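Local coordinates for succinate-semialdehyde dehydrogenase (Synechococcus sp., PDB 4ITA), which catalyses the oxidation of succinic semialdehyde to succinate, probably with NADP+ as the electron acceptor, and belongs to the aldehyde dehydrogenase family, at residues Ala68-Thr73 and Pro162-Ala167; Ala167-Leu172 and Phe182-Ile187; Lys77-Ala82 and Asp295-Glu300; Ile59-Thr64 and Lys88-Cys93; Ala307-Leu312 and Ala339-Pro344. All blocks are in the same frame, centred on the assembly; numbering follows the deposited sequence.

Contact 1: Ala68-Thr73 and Pro162-Ala167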
# COMPACT_ATOMS: atom_id res chain seq x y z
N ALA A 68 32.07 -5.92 -6.57
CA ALA A 68 31.64 -6.93 -7.53
C ALA A 68 32.21 -8.30 -7.19
O ALA A 68 31.53 -9.32 -7.32
CB ALA A 68 32.03 -6.52 -8.93
N GLU A 69 33.46 -8.34 -6.72
CA GLU A 69 34.08 -9.62 -6.37
C GLU A 69 33.35 -10.28 -5.22
O GLU A 69 33.23 -11.51 -5.16
CB GLU A 69 35.56 -9.43 -6.03
CG GLU A 69 36.30 -10.74 -5.79
CD GLU A 69 37.79 -10.54 -5.60
OE1 GLU A 69 38.21 -9.41 -5.28
OE2 GLU A 69 38.54 -11.53 -5.76
N ILE A 70 32.85 -9.47 -4.29
CA ILE A 70 32.10 -10.03 -3.16
C ILE A 70 30.82 -10.69 -3.69
O ILE A 70 30.51 -11.82 -3.31
CB ILE A 70 31.73 -8.97 -2.11
CG1 ILE A 70 32.98 -8.26 -1.59
CG2 ILE A 70 30.97 -9.60 -0.96
CD1 ILE A 70 32.66 -7.08 -0.68
N MET A 71 30.11 -9.98 -4.57
CA MET A 71 28.87 -10.51 -5.16
C MET A 71 29.12 -11.82 -5.89
O MET A 71 28.42 -12.81 -5.67
CB MET A 71 28.24 -9.49 -6.13
CG MET A 71 27.81 -8.16 -5.51
SD MET A 71 26.93 -7.05 -6.66
CE MET A 71 27.94 -5.56 -6.54
N THR A 72 30.11 -11.82 -6.77
CA THR A 72 30.45 -13.01 -7.55
C THR A 72 30.84 -14.19 -6.66
O THR A 72 30.39 -15.31 -6.87
CB THR A 72 31.57 -12.70 -8.54
OG1 THR A 72 31.11 -11.70 -9.46
CG2 THR A 72 31.99 -13.94 -9.32
N THR A 73 31.66 -13.93 -5.64
CA THR A 73 32.08 -14.98 -4.74
C THR A 73 30.90 -15.61 -4.01
O THR A 73 30.83 -16.83 -3.87
CB THR A 73 33.07 -14.43 -3.70
OG1 THR A 73 34.24 -13.96 -4.37
CG2 THR A 73 33.46 -15.50 -2.68
N PRO A 162 25.82 -12.88 3.27
CA PRO A 162 26.16 -12.08 4.45
C PRO A 162 27.27 -11.05 4.19
O PRO A 162 27.19 -9.95 4.73
CB PRO A 162 26.62 -13.13 5.48
CG PRO A 162 27.10 -14.27 4.66
CD PRO A 162 26.19 -14.30 3.47
N GLN A 163 28.27 -11.38 3.38
CA GLN A 163 29.31 -10.40 3.11
C GLN A 163 28.79 -9.21 2.31
O GLN A 163 29.20 -8.07 2.54
CB GLN A 163 30.52 -11.03 2.41
CG GLN A 163 31.23 -12.07 3.27
CD GLN A 163 32.50 -12.56 2.61
OE1 GLN A 163 33.36 -11.77 2.22
NE2 GLN A 163 32.61 -13.88 2.47
N CYS A 164 27.88 -9.45 1.37
CA CYS A 164 27.24 -8.35 0.66
C CYS A 164 26.46 -7.47 1.62
O CYS A 164 26.55 -6.24 1.58
CB CYS A 164 26.31 -8.86 -0.45
SG CYS A 164 27.14 -9.63 -1.85
N ALA A 165 25.70 -8.12 2.49
CA ALA A 165 24.88 -7.40 3.46
C ALA A 165 25.74 -6.53 4.39
O ALA A 165 25.42 -5.37 4.65
CB ALA A 165 24.03 -8.38 4.24
N LEU A 166 26.84 -7.09 4.88
CA LEU A 166 27.75 -6.33 5.74
C LEU A 166 28.43 -5.20 4.96
O LEU A 166 28.63 -4.11 5.48
CB LEU A 166 28.79 -7.25 6.37
CG LEU A 166 28.20 -8.26 7.35
CD1 LEU A 166 29.23 -9.32 7.70
CD2 LEU A 166 27.67 -7.56 8.60
N ALA A 167 28.77 -5.46 3.70
CA ALA A 167 29.40 -4.43 2.87
C ALA A 167 28.50 -3.22 2.66
O ALA A 167 28.98 -2.08 2.68
CB ALA A 167 29.85 -5.02 1.53
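I70 and M71 on helix 64-75 meet Q163, C164 and A167 on helix 162-175. This is antiparallel helix packing on the Rossmann-type cofactor-binding part of the aldehyde dehydrogenase fold. The short axes approach to 9.2 Å at 154°. No hydrogen bond crosses between the two segments; the contact is apolar. I70 carries most of it, using both of its branches. Its CG2 methyl comes in beside the first turn of the other helix, with Q163 CB 3.7 Å from I70 CG2. The same methyl also touches the sulfur of C164. The longer branch ends over the next turn, where I70 CD1 lies 4.1 Å from A167 CB. With CG1 beside the backbone N (chi1 -57°) and CD1 extended beyond it, CG2 meets Q163 and C164 while CD1 reaches A167. C164 SG fits between I70 and M71, 3.8 Å from M71 CA, and also meets M71 CG.

The second shell fixes the start of helix 162-175. The carboxylate of E74, one turn beyond M71, accepts from the backbone N of both Q163 and C164, so helix 64-75 also holds its partner by polar bonds. The amide of Q163 turns to T7. E85 of helix 79-103 also touches the M71 side chain. Within helix 64-75, E69 O accepts from T73 N and, from the opposite face of its plane, from T73 OG1 at 2.8 Å.

Contact 2: Ala167-Leu172 and Phe182-Ile187. With EDO (1,2-ethanediol), chain E.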
# COMPACT_ATOMS: atom_id res chain seq x y z
N ALA A 167 28.77 -5.46 3.70
CA ALA A 167 29.40 -4.43 2.87
C ALA A 167 28.50 -3.22 2.66
O ALA A 167 28.98 -2.08 2.68
CB ALA A 167 29.85 -5.02 1.53
N VAL A 168 27.21 -3.45 2.44
CA VAL A 168 26.30 -2.32 2.25
C VAL A 168 26.25 -1.44 3.50
O VAL A 168 26.33 -0.21 3.41
CB VAL A 168 24.88 -2.78 1.85
CG1 VAL A 168 23.91 -1.62 1.91
CG2 VAL A 168 24.91 -3.41 0.46
N GLU A 169 26.16 -2.07 4.68
CA GLU A 169 26.21 -1.28 5.91
C GLU A 169 27.52 -0.51 6.03
O GLU A 169 27.52 0.65 6.40
CB GLU A 169 25.98 -2.15 7.16
CG GLU A 169 26.02 -1.31 8.43
CD GLU A 169 25.84 -2.06 9.74
OE1 GLU A 169 24.92 -2.88 9.86
OE2 GLU A 169 26.60 -1.77 10.69
N ALA A 170 28.64 -1.17 5.70
CA ALA A 170 29.94 -0.52 5.80
C ALA A 170 30.06 0.67 4.84
O ALA A 170 30.67 1.69 5.18
CB ALA A 170 31.05 -1.52 5.55
N ILE A 171 29.50 0.56 3.65
CA ILE A 171 29.49 1.67 2.70
C ILE A 171 28.75 2.85 3.30
O ILE A 171 29.21 3.99 3.24
CB ILE A 171 28.83 1.26 1.36
CG1 ILE A 171 29.75 0.30 0.60
CG2 ILE A 171 28.53 2.49 0.51
CD1 ILE A 171 29.05 -0.45 -0.52
N LEU A 172 27.59 2.59 3.89
CA LEU A 172 26.76 3.66 4.43
C LEU A 172 27.39 4.30 5.68
O LEU A 172 27.27 5.52 5.87
CB LEU A 172 25.33 3.16 4.68
CG LEU A 172 24.61 2.75 3.40
CD1 LEU A 172 23.30 2.06 3.73
CD2 LEU A 172 24.35 3.94 2.49
N PHE A 182 21.08 2.86 9.30
CA PHE A 182 20.96 1.65 8.50
C PHE A 182 21.68 0.53 9.23
O PHE A 182 22.85 0.67 9.59
CB PHE A 182 21.57 1.83 7.10
CG PHE A 182 21.38 0.63 6.20
CD1 PHE A 182 22.20 -0.50 6.32
CD2 PHE A 182 20.39 0.64 5.24
CE1 PHE A 182 22.01 -1.60 5.49
CE2 PHE A 182 20.19 -0.46 4.41
CZ PHE A 182 21.00 -1.58 4.54
N GLN A 183 21.00 -0.60 9.43
CA GLN A 183 21.63 -1.73 10.09
C GLN A 183 21.31 -3.02 9.38
O GLN A 183 20.15 -3.33 9.13
CB GLN A 183 21.18 -1.85 11.55
CG GLN A 183 21.62 -0.69 12.45
CD GLN A 183 21.09 -0.84 13.86
OE1 GLN A 183 21.78 -1.33 14.76
NE2 GLN A 183 19.84 -0.44 14.06
N THR A 184 22.35 -3.77 9.07
CA THR A 184 22.22 -5.13 8.57
C THR A 184 21.99 -6.10 9.71
O THR A 184 22.73 -6.11 10.69
CB THR A 184 23.48 -5.51 7.80
OG1 THR A 184 23.46 -4.82 6.55
CG2 THR A 184 23.55 -7.02 7.56
N LEU A 185 20.92 -6.88 9.59
CA LEU A 185 20.61 -7.92 10.57
C LEU A 185 20.99 -9.26 10.01
O LEU A 185 20.36 -9.75 9.05
CB LEU A 185 19.11 -7.91 10.92
CG LEU A 185 18.50 -6.57 11.33
CD1 LEU A 185 17.02 -6.75 11.65
CD2 LEU A 185 19.23 -5.96 12.52
N LEU A 186 22.01 -9.89 10.59
CA LEU A 186 22.38 -11.25 10.20
C LEU A 186 21.43 -12.20 10.90
O LEU A 186 21.71 -12.71 11.98
CB LEU A 186 23.84 -11.55 10.56
CG LEU A 186 24.88 -10.73 9.78
CD1 LEU A 186 26.29 -11.22 10.15
CD2 LEU A 186 24.65 -10.79 8.28
N ILE A 187 20.26 -12.41 10.29
CA ILE A 187 19.21 -13.23 10.87
C ILE A 187 18.56 -14.09 9.81
O ILE A 187 18.59 -13.76 8.62
CB ILE A 187 18.13 -12.38 11.58
CG1 ILE A 187 17.37 -11.47 10.59
CG2 ILE A 187 18.74 -11.58 12.74
CD1 ILE A 187 16.23 -10.67 11.22
C1 EDO E . 25.62 2.41 8.94
O1 EDO E . 26.28 2.44 10.21
C2 EDO E . 24.86 3.70 8.71
O2 EDO E . 23.86 3.89 9.71
O HOH W 1 23.95 -4.05 12.12
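E169 on helix 162-175 sits across from T184 on strand 182-185, with 6.1 Å between their CA atoms. Helix and strand run nearly antiparallel, at 163°, and their short axes approach to 7.9 Å. They are the last two elements of a beta-alpha-beta unit, strand 152-156, helix 162-175 and strand 182-185, in the Rossmann-type part of the fold. The E169 side chain is extended, with CG anti to the backbone N (chi1 -180°), and this brings its carboxylate to the backbone of T184. There OE1 takes the backbone N-H of T184 through its anti lone pair, at 2.8 Å and 164°. A water bridges the same OE1 to T184 O. An alanine here would remove the carboxylate and would probably leave T184 N without this acceptor and the bridging water without its carboxylate partner.

The F182 ring meets V168 and L172 of the helix. V168 CG1 approaches it obliquely, 3.9 Å from F182 CZ. A143 and F142 of helix 137-149 also touch F182. An ethanediol, probably from the crystallisation liquor, accepts from F182 N. L172 lays a methyl over one ring face, displaced toward the rim, with L172 CD1 3.4 Å from F182 CG.

Contact 3: Lys77-Ala82 and Asp295-Glu300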
# COMPACT_ATOMS: atom_id res chain seq x y z
N LYS A 77 27.07 -14.56 -9.88
CA LYS A 77 26.87 -13.76 -11.09
C LYS A 77 28.23 -13.34 -11.65
O LYS A 77 29.21 -13.26 -10.90
CB LYS A 77 25.98 -12.54 -10.82
CG LYS A 77 26.67 -11.37 -10.15
CD LYS A 77 25.67 -10.27 -9.79
CE LYS A 77 25.25 -9.50 -11.02
NZ LYS A 77 23.89 -8.89 -10.86
N THR A 78 28.31 -13.07 -12.95
CA THR A 78 29.60 -12.71 -13.52
C THR A 78 30.15 -11.44 -12.88
O THR A 78 29.39 -10.54 -12.50
CB THR A 78 29.55 -12.50 -15.04
OG1 THR A 78 28.73 -11.37 -15.34
CG2 THR A 78 29.01 -13.74 -15.75
N HIS A 79 31.46 -11.38 -12.73
CA HIS A 79 32.11 -10.21 -12.16
C HIS A 79 31.77 -8.96 -12.97
O HIS A 79 31.53 -7.89 -12.40
CB HIS A 79 33.62 -10.43 -12.10
CG HIS A 79 34.36 -9.34 -11.40
ND1 HIS A 79 35.29 -8.55 -12.05
CD2 HIS A 79 34.32 -8.90 -10.12
CE1 HIS A 79 35.79 -7.67 -11.19
NE2 HIS A 79 35.22 -7.87 -10.02
N GLN A 80 31.71 -9.09 -14.28
CA GLN A 80 31.38 -7.96 -15.13
C GLN A 80 29.96 -7.44 -14.88
O GLN A 80 29.74 -6.23 -14.82
CB GLN A 80 31.61 -8.28 -16.61
CG GLN A 80 33.08 -8.51 -16.96
CD GLN A 80 33.97 -7.34 -16.58
OE1 GLN A 80 35.00 -7.51 -15.92
NE2 GLN A 80 33.60 -6.14 -17.02
N SER A 81 29.00 -8.35 -14.73
CA SER A 81 27.63 -7.92 -14.44
C SER A 81 27.52 -7.37 -13.02
O SER A 81 26.69 -6.50 -12.75
CB SER A 81 26.60 -9.03 -14.70
OG SER A 81 26.76 -10.12 -13.82
N ALA A 82 28.36 -7.87 -12.11
CA ALA A 82 28.39 -7.35 -10.74
C ALA A 82 28.98 -5.94 -10.68
O ALA A 82 28.55 -5.11 -9.87
CB ALA A 82 29.13 -8.30 -9.80
N ASP A 295 33.85 -19.94 -15.04
CA ASP A 295 34.15 -19.17 -13.84
C ASP A 295 33.64 -17.75 -14.02
O ASP A 295 34.06 -17.05 -14.93
CB ASP A 295 35.67 -19.15 -13.61
CG ASP A 295 36.06 -18.60 -12.24
OD1 ASP A 295 35.26 -17.85 -11.63
OD2 ASP A 295 37.17 -18.92 -11.77
N PRO A 296 32.73 -17.32 -13.14
CA PRO A 296 32.15 -15.98 -13.30
C PRO A 296 33.15 -14.84 -13.07
O PRO A 296 32.90 -13.71 -13.50
CB PRO A 296 31.03 -15.95 -12.25
CG PRO A 296 31.44 -16.96 -11.22
CD PRO A 296 32.11 -18.05 -12.02
N MET A 297 34.29 -15.13 -12.45
CA MET A 297 35.33 -14.11 -12.30
C MET A 297 36.04 -13.79 -13.62
O MET A 297 36.62 -12.71 -13.76
CB MET A 297 36.34 -14.49 -11.22
CG MET A 297 35.87 -14.27 -9.79
SD MET A 297 35.44 -12.56 -9.30
CE MET A 297 36.93 -11.65 -9.70
N ALA A 298 35.99 -14.70 -14.58
CA ALA A 298 36.62 -14.48 -15.88
C ALA A 298 35.77 -13.54 -16.74
O ALA A 298 34.57 -13.75 -16.88
CB ALA A 298 36.84 -15.79 -16.60
N PRO A 299 36.38 -12.49 -17.32
CA PRO A 299 35.60 -11.48 -18.04
C PRO A 299 34.87 -12.00 -19.28
O PRO A 299 33.90 -11.39 -19.72
CB PRO A 299 36.65 -10.43 -18.43
CG PRO A 299 37.96 -11.16 -18.37
CD PRO A 299 37.81 -12.14 -17.25
N GLU A 300 35.33 -13.12 -19.82
CA GLU A 300 34.72 -13.69 -21.02
C GLU A 300 33.50 -14.57 -20.72
O GLU A 300 32.77 -14.97 -21.62
CB GLU A 300 35.76 -14.51 -21.78
CG GLU A 300 36.26 -15.73 -21.01
CD GLU A 300 37.49 -15.46 -20.15
OE1 GLU A 300 38.06 -16.43 -19.62
OE2 GLU A 300 37.88 -14.28 -20.02
O HOH W 2 36.16 -9.91 -14.51
O HOH W 3 32.96 -11.51 -15.56
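H79 and M297 meet through their side chains because of how each is turned. In H79 the ring carbon CG stands anti to the backbone N (chi1 -175°). M297 starts away from the helix, but bends at chi2 and chi3 fold it back. Its terminal methyl then lies over one face of the imidazole, toward the rim, with M297 CE 3.8 Å from H79 CD2. The sulfur stands obliquely to the same ring. Both ring nitrogens are engaged: NE2 bonds to S65 O, and ND1 is hydrogen-bonded to a water. That water donates to Q80 OE1 and M297 O.

The backbones join directly. H79 N donates to P296 O at 2.8 Å, almost straight at 173°, but from above the carbonyl plane. T78 CA makes a CH...O contact with the same oxygen, 3.4 Å from P296 O. P296 CB packs 3.5 Å from K77 O. Further along, Q80 CG rests 4.0 Å from P299 CA. An alanine in place of H79 would keep the backbone bond but would probably leave the M297 methyl without its ring face, and S65 O and the water without their imidazole partner.

T78 is the N-cap residue of helix 79-103. The opposing loop makes a type I turn from D295 to A298, and D295 OD1 accepts from M297 N to form an Asx turn. The arrangement is a tight turn docked on the N-terminal end of a helix, with a turn carbonyl accepting a first-turn N-H. It joins the loop after helix 274-289 to the helix 79-103.

Contact 4: Ile59-Thr64 and Lys88-Cys93; sequences ILERDT and KSALVC
L60 and A90 face each other where helix 46-62 passes helix 79-103. Their CA atoms are 5.7 Å apart, and their CB atoms touch, with L60 CB 3.9 Å from A90 CB. The small alanine side chain is consistent with so near an approach. L60 points at the other helix and lays one branch along its backbone. The methyl CD1 sits 3.7 Å from A90 N and also meets the side chain of S89, with L60 CD1 3.9 Å from S89 CB. C93 comes in from the next turn as a looser neighbour, its sulfur 4.4 Å from L60 CD1.

E61 approaches from the solvent side. Its CG lies anti to the carbonyl carbon (chi1 -71°), and the chain runs out extended alongside A90. A90 CB is thereby met by both E61 CG and the carboxylate, at 3.6 Å from E61 OE2. The charge is not left against a methyl alone, since E61 OE2 also forms a salt bridge with R94, just beyond the segment 88-93. S89 OG turns back to bond with E85 O in its own helix, so the face it offers to L60 is its CB.

F140 of helix 137-149 touches L60, S89 and C93, and I171 of helix 162-175 touches L60. No hydrogen bond links the two segments. This is close helix-helix packing built on a leucine against an alanine, among the helices that flank the Rossmann-type cofactor-binding part of the aldehyde dehydrogenase fold.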
# COMPACT_ATOMS: atom_id res chain seq x y z
N ILE A 59 31.68 6.05 -3.15
CA ILE A 59 32.32 4.83 -2.67
C ILE A 59 32.04 3.67 -3.63
O ILE A 59 32.96 2.93 -4.01
CB ILE A 59 31.85 4.49 -1.24
CG1 ILE A 59 32.40 5.52 -0.25
CG2 ILE A 59 32.30 3.09 -0.86
CD1 ILE A 59 31.72 5.50 1.11
N LEU A 60 30.79 3.50 -4.02
CA LEU A 60 30.42 2.47 -4.99
C LEU A 60 31.13 2.65 -6.33
O LEU A 60 31.56 1.68 -6.96
CB LEU A 60 28.90 2.47 -5.20
CG LEU A 60 28.09 1.89 -4.04
CD1 LEU A 60 26.67 2.44 -4.08
CD2 LEU A 60 28.06 0.37 -4.12
N GLU A 61 31.24 3.90 -6.78
CA GLU A 61 31.90 4.22 -8.05
C GLU A 61 33.40 3.97 -8.03
O GLU A 61 33.99 3.58 -9.04
CB GLU A 61 31.60 5.67 -8.45
CG GLU A 61 30.15 5.90 -8.88
CD GLU A 61 29.67 7.33 -8.67
OE1 GLU A 61 30.45 8.18 -8.21
OE2 GLU A 61 28.49 7.60 -8.96
N ARG A 62 34.03 4.18 -6.88
CA ARG A 62 35.46 3.98 -6.77
C ARG A 62 35.84 2.50 -6.69
O ARG A 62 36.78 2.05 -7.35
CB ARG A 62 36.02 4.71 -5.55
CG ARG A 62 37.52 4.50 -5.40
CD ARG A 62 38.07 5.21 -4.18
NE ARG A 62 39.50 4.93 -4.04
CZ ARG A 62 40.28 5.44 -3.09
NH1 ARG A 62 39.77 6.28 -2.20
NH2 ARG A 62 41.56 5.12 -3.05
N ASP A 63 35.13 1.75 -5.85
CA ASP A 63 35.53 0.39 -5.52
C ASP A 63 34.62 -0.66 -6.17
O ASP A 63 34.40 -1.73 -5.60
CB ASP A 63 35.62 0.20 -4.00
CG ASP A 63 36.71 1.06 -3.35
OD1 ASP A 63 37.77 1.24 -3.97
OD2 ASP A 63 36.50 1.56 -2.23
N THR A 64 34.13 -0.35 -7.36
CA THR A 64 33.18 -1.20 -8.06
C THR A 64 33.68 -2.64 -8.22
O THR A 64 32.93 -3.59 -7.99
CB THR A 64 32.76 -0.59 -9.43
OG1 THR A 64 31.59 -1.24 -9.92
CG2 THR A 64 33.86 -0.70 -10.46
N LYS A 88 24.98 0.64 -10.99
CA LYS A 88 23.57 0.99 -10.95
C LYS A 88 23.14 1.36 -9.53
O LYS A 88 22.28 2.23 -9.34
CB LYS A 88 22.73 -0.16 -11.50
CG LYS A 88 21.33 0.21 -11.90
CD LYS A 88 20.63 -0.98 -12.51
CE LYS A 88 19.22 -0.64 -12.95
NZ LYS A 88 18.66 -1.74 -13.76
N SER A 89 23.75 0.71 -8.54
CA SER A 89 23.55 1.06 -7.13
C SER A 89 23.95 2.51 -6.86
O SER A 89 23.23 3.25 -6.18
CB SER A 89 24.33 0.10 -6.23
OG SER A 89 23.84 -1.23 -6.35
N ALA A 90 25.10 2.93 -7.39
CA ALA A 90 25.51 4.32 -7.28
C ALA A 90 24.49 5.24 -7.94
O ALA A 90 24.17 6.31 -7.42
CB ALA A 90 26.88 4.52 -7.90
N LEU A 91 23.98 4.81 -9.09
CA LEU A 91 23.05 5.63 -9.85
C LEU A 91 21.77 5.93 -9.08
O LEU A 91 21.28 7.04 -9.11
CB LEU A 91 22.72 4.94 -11.18
CG LEU A 91 22.02 5.74 -12.26
CD1 LEU A 91 22.95 6.81 -12.80
CD2 LEU A 91 21.55 4.79 -13.36
N VAL A 92 21.22 4.93 -8.38
CA VAL A 92 19.97 5.19 -7.66
C VAL A 92 20.23 6.07 -6.42
O VAL A 92 19.37 6.86 -6.03
CB VAL A 92 19.18 3.89 -7.33
CG1 VAL A 92 19.94 3.02 -6.32
CG2 VAL A 92 17.78 4.23 -6.84
N CYS A 93 21.42 5.96 -5.83
CA CYS A 93 21.81 6.87 -4.76
C CYS A 93 21.81 8.31 -5.28
O CYS A 93 21.24 9.21 -4.66
CB CYS A 93 23.19 6.52 -4.21
SG CYS A 93 23.22 5.01 -3.22

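Contact 5: Ala307-Leu312 and Ala339-Pro344; sequences ATEGIL and AGYFYP. With EDO (1,2-ethanediol), chain G.
E309 N, at the start of helix 309-325, donates to a water at 2.9 Å, and that water has a weak bond to Y341 OH. The same nitrogen lies over the centre of the Y341 ring, 3.6 Å from Y341 CE2. The Y341 ring thus lays one face over the backbone of the first turn. T308 C lies over the same face nearer the rim, 3.5 Å from Y341 CD2. E309 CB makes a CH-pi contact with the ring, 3.8 Å from Y341 CE1. The side chains of E309 and Y341 cross at about a right angle, and the carboxylate plane is turned 37° from the ring. A307 O sits at the ring edge, near its plane.

L312, one turn on, packs beside the tyrosine. Its CG stands anti to the backbone N (chi1 179°), which takes the branch point toward the loop, and its two methyls meet different partners. L312 CD2 touches the start of the tyrosine, 3.8 Å from Y341 CA. L312 CD1 meets the edge of the other ring, 3.8 Å from Y343 CD1, and lies against F342 O. An ethanediol, probably from the crystallisation liquor, donates to G340 O and touches the edge of the Y341 ring.

Two local motifs set up the surfaces. T308 is the N-cap, and its OG1 accepts from I311 N at 3.0 Å. Y341 is the centre of an inverse gamma turn. The result is a capped helix N-terminus with the ring of Y341 over its first turn, carried by the loop between strands 328-331 and 346-349 of the seven-stranded mixed sheet.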
# COMPACT_ATOMS: atom_id res chain seq x y z
N ALA A 307 22.98 -19.83 -8.09
CA ALA A 307 23.49 -19.34 -6.81
C ALA A 307 23.55 -20.39 -5.72
O ALA A 307 24.39 -20.29 -4.82
CB ALA A 307 22.69 -18.16 -6.34
N THR A 308 22.65 -21.37 -5.75
CA THR A 308 22.56 -22.35 -4.66
C THR A 308 22.26 -23.74 -5.19
O THR A 308 21.75 -23.90 -6.30
CB THR A 308 21.45 -22.00 -3.64
OG1 THR A 308 20.16 -22.29 -4.20
CG2 THR A 308 21.50 -20.53 -3.20
N GLU A 309 22.56 -24.75 -4.39
CA GLU A 309 22.22 -26.12 -4.77
C GLU A 309 20.71 -26.31 -4.88
O GLU A 309 20.23 -27.07 -5.73
CB GLU A 309 22.83 -27.14 -3.80
CG GLU A 309 22.64 -28.60 -4.24
CD GLU A 309 23.69 -29.53 -3.67
OE1 GLU A 309 24.57 -29.06 -2.92
OE2 GLU A 309 23.64 -30.74 -3.98
N GLY A 310 19.96 -25.60 -4.04
CA GLY A 310 18.51 -25.66 -4.07
C GLY A 310 17.91 -25.18 -5.37
O GLY A 310 16.99 -25.80 -5.91
N ILE A 311 18.41 -24.06 -5.89
CA ILE A 311 17.96 -23.56 -7.18
C ILE A 311 18.28 -24.56 -8.28
O ILE A 311 17.44 -24.84 -9.15
CB ILE A 311 18.60 -22.19 -7.52
CG1 ILE A 311 18.14 -21.13 -6.52
CG2 ILE A 311 18.25 -21.78 -8.94
CD1 ILE A 311 16.66 -20.83 -6.61
N LEU A 312 19.49 -25.11 -8.24
CA LEU A 312 19.90 -26.13 -9.20
C LEU A 312 18.97 -27.35 -9.15
O LEU A 312 18.53 -27.85 -10.20
CB LEU A 312 21.35 -26.54 -8.96
CG LEU A 312 21.88 -27.62 -9.90
CD1 LEU A 312 21.89 -27.15 -11.35
CD2 LEU A 312 23.27 -28.08 -9.48
N ALA A 339 32.19 -29.28 -11.00
CA ALA A 339 32.08 -28.62 -9.70
C ALA A 339 31.29 -27.32 -9.83
O ALA A 339 31.41 -26.61 -10.83
CB ALA A 339 33.46 -28.35 -9.12
N GLY A 340 30.50 -27.02 -8.81
CA GLY A 340 29.70 -25.82 -8.82
C GLY A 340 28.30 -26.08 -9.34
O GLY A 340 28.06 -27.09 -10.00
N TYR A 341 27.38 -25.17 -9.06
CA TYR A 341 25.97 -25.40 -9.35
C TYR A 341 25.58 -25.01 -10.78
O TYR A 341 24.67 -24.20 -10.98
CB TYR A 341 25.10 -24.64 -8.34
CG TYR A 341 25.53 -24.80 -6.90
CD1 TYR A 341 25.84 -26.05 -6.38
CD2 TYR A 341 25.63 -23.70 -6.06
CE1 TYR A 341 26.24 -26.19 -5.06
CE2 TYR A 341 26.03 -23.83 -4.74
CZ TYR A 341 26.33 -25.08 -4.25
OH TYR A 341 26.72 -25.21 -2.94
N PHE A 342 26.26 -25.60 -11.76
CA PHE A 342 26.11 -25.20 -13.15
C PHE A 342 24.93 -25.87 -13.85
O PHE A 342 24.77 -27.09 -13.79
CB PHE A 342 27.40 -25.47 -13.93
CG PHE A 342 28.50 -24.47 -13.64
CD1 PHE A 342 29.44 -24.72 -12.66
CD2 PHE A 342 28.59 -23.30 -14.37
CE1 PHE A 342 30.45 -23.81 -12.40
CE2 PHE A 342 29.59 -22.38 -14.12
CZ PHE A 342 30.53 -22.64 -13.13
N TYR A 343 24.11 -25.04 -14.49
CA TYR A 343 23.02 -25.50 -15.35
C TYR A 343 23.12 -24.73 -16.67
O TYR A 343 23.28 -23.51 -16.66
CB TYR A 343 21.67 -25.25 -14.69
CG TYR A 343 20.56 -26.09 -15.28
CD1 TYR A 343 20.27 -27.34 -14.76
CD2 TYR A 343 19.82 -25.64 -16.36
CE1 TYR A 343 19.28 -28.13 -15.31
CE2 TYR A 343 18.83 -26.43 -16.92
CZ TYR A 343 18.56 -27.67 -16.38
OH TYR A 343 17.56 -28.43 -16.93
N PRO A 344 23.07 -25.43 -17.81
CA PRO A 344 23.33 -24.79 -19.10
C PRO A 344 22.12 -24.04 -19.65
O PRO A 344 20.98 -24.36 -19.30
CB PRO A 344 23.63 -25.98 -20.01
CG PRO A 344 22.76 -27.05 -19.47
CD PRO A 344 22.78 -26.86 -17.97
C1 EDO G . 27.09 -29.45 -7.07
O1 EDO G . 26.45 -29.35 -8.35
C2 EDO G . 28.60 -29.53 -7.26
O2 EDO G . 28.88 -30.30 -8.44
O HOH W 4 24.01 -24.26 -1.90

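From the N terminus, contact 4 closes first, joining helix 46-62 to helix 79-103. Helix 64-75 lies between them and opens contact 1, so contacts 1 and 4 cross. Contact 1 ends on helix 162-175. Contact 2 follows it on that helix, sharing A167, and closes a short loop to strand 182-185; T184 also bonds back to A165. Contact 3 opens on helix 79-103 and closes over 200 residues later, before helix 309-325. It crosses contacts 1 and 4 and encloses contact 2. Contact 5 comes last, in series with all the others, and ties helix 309-325 to the loop before strand 346-349.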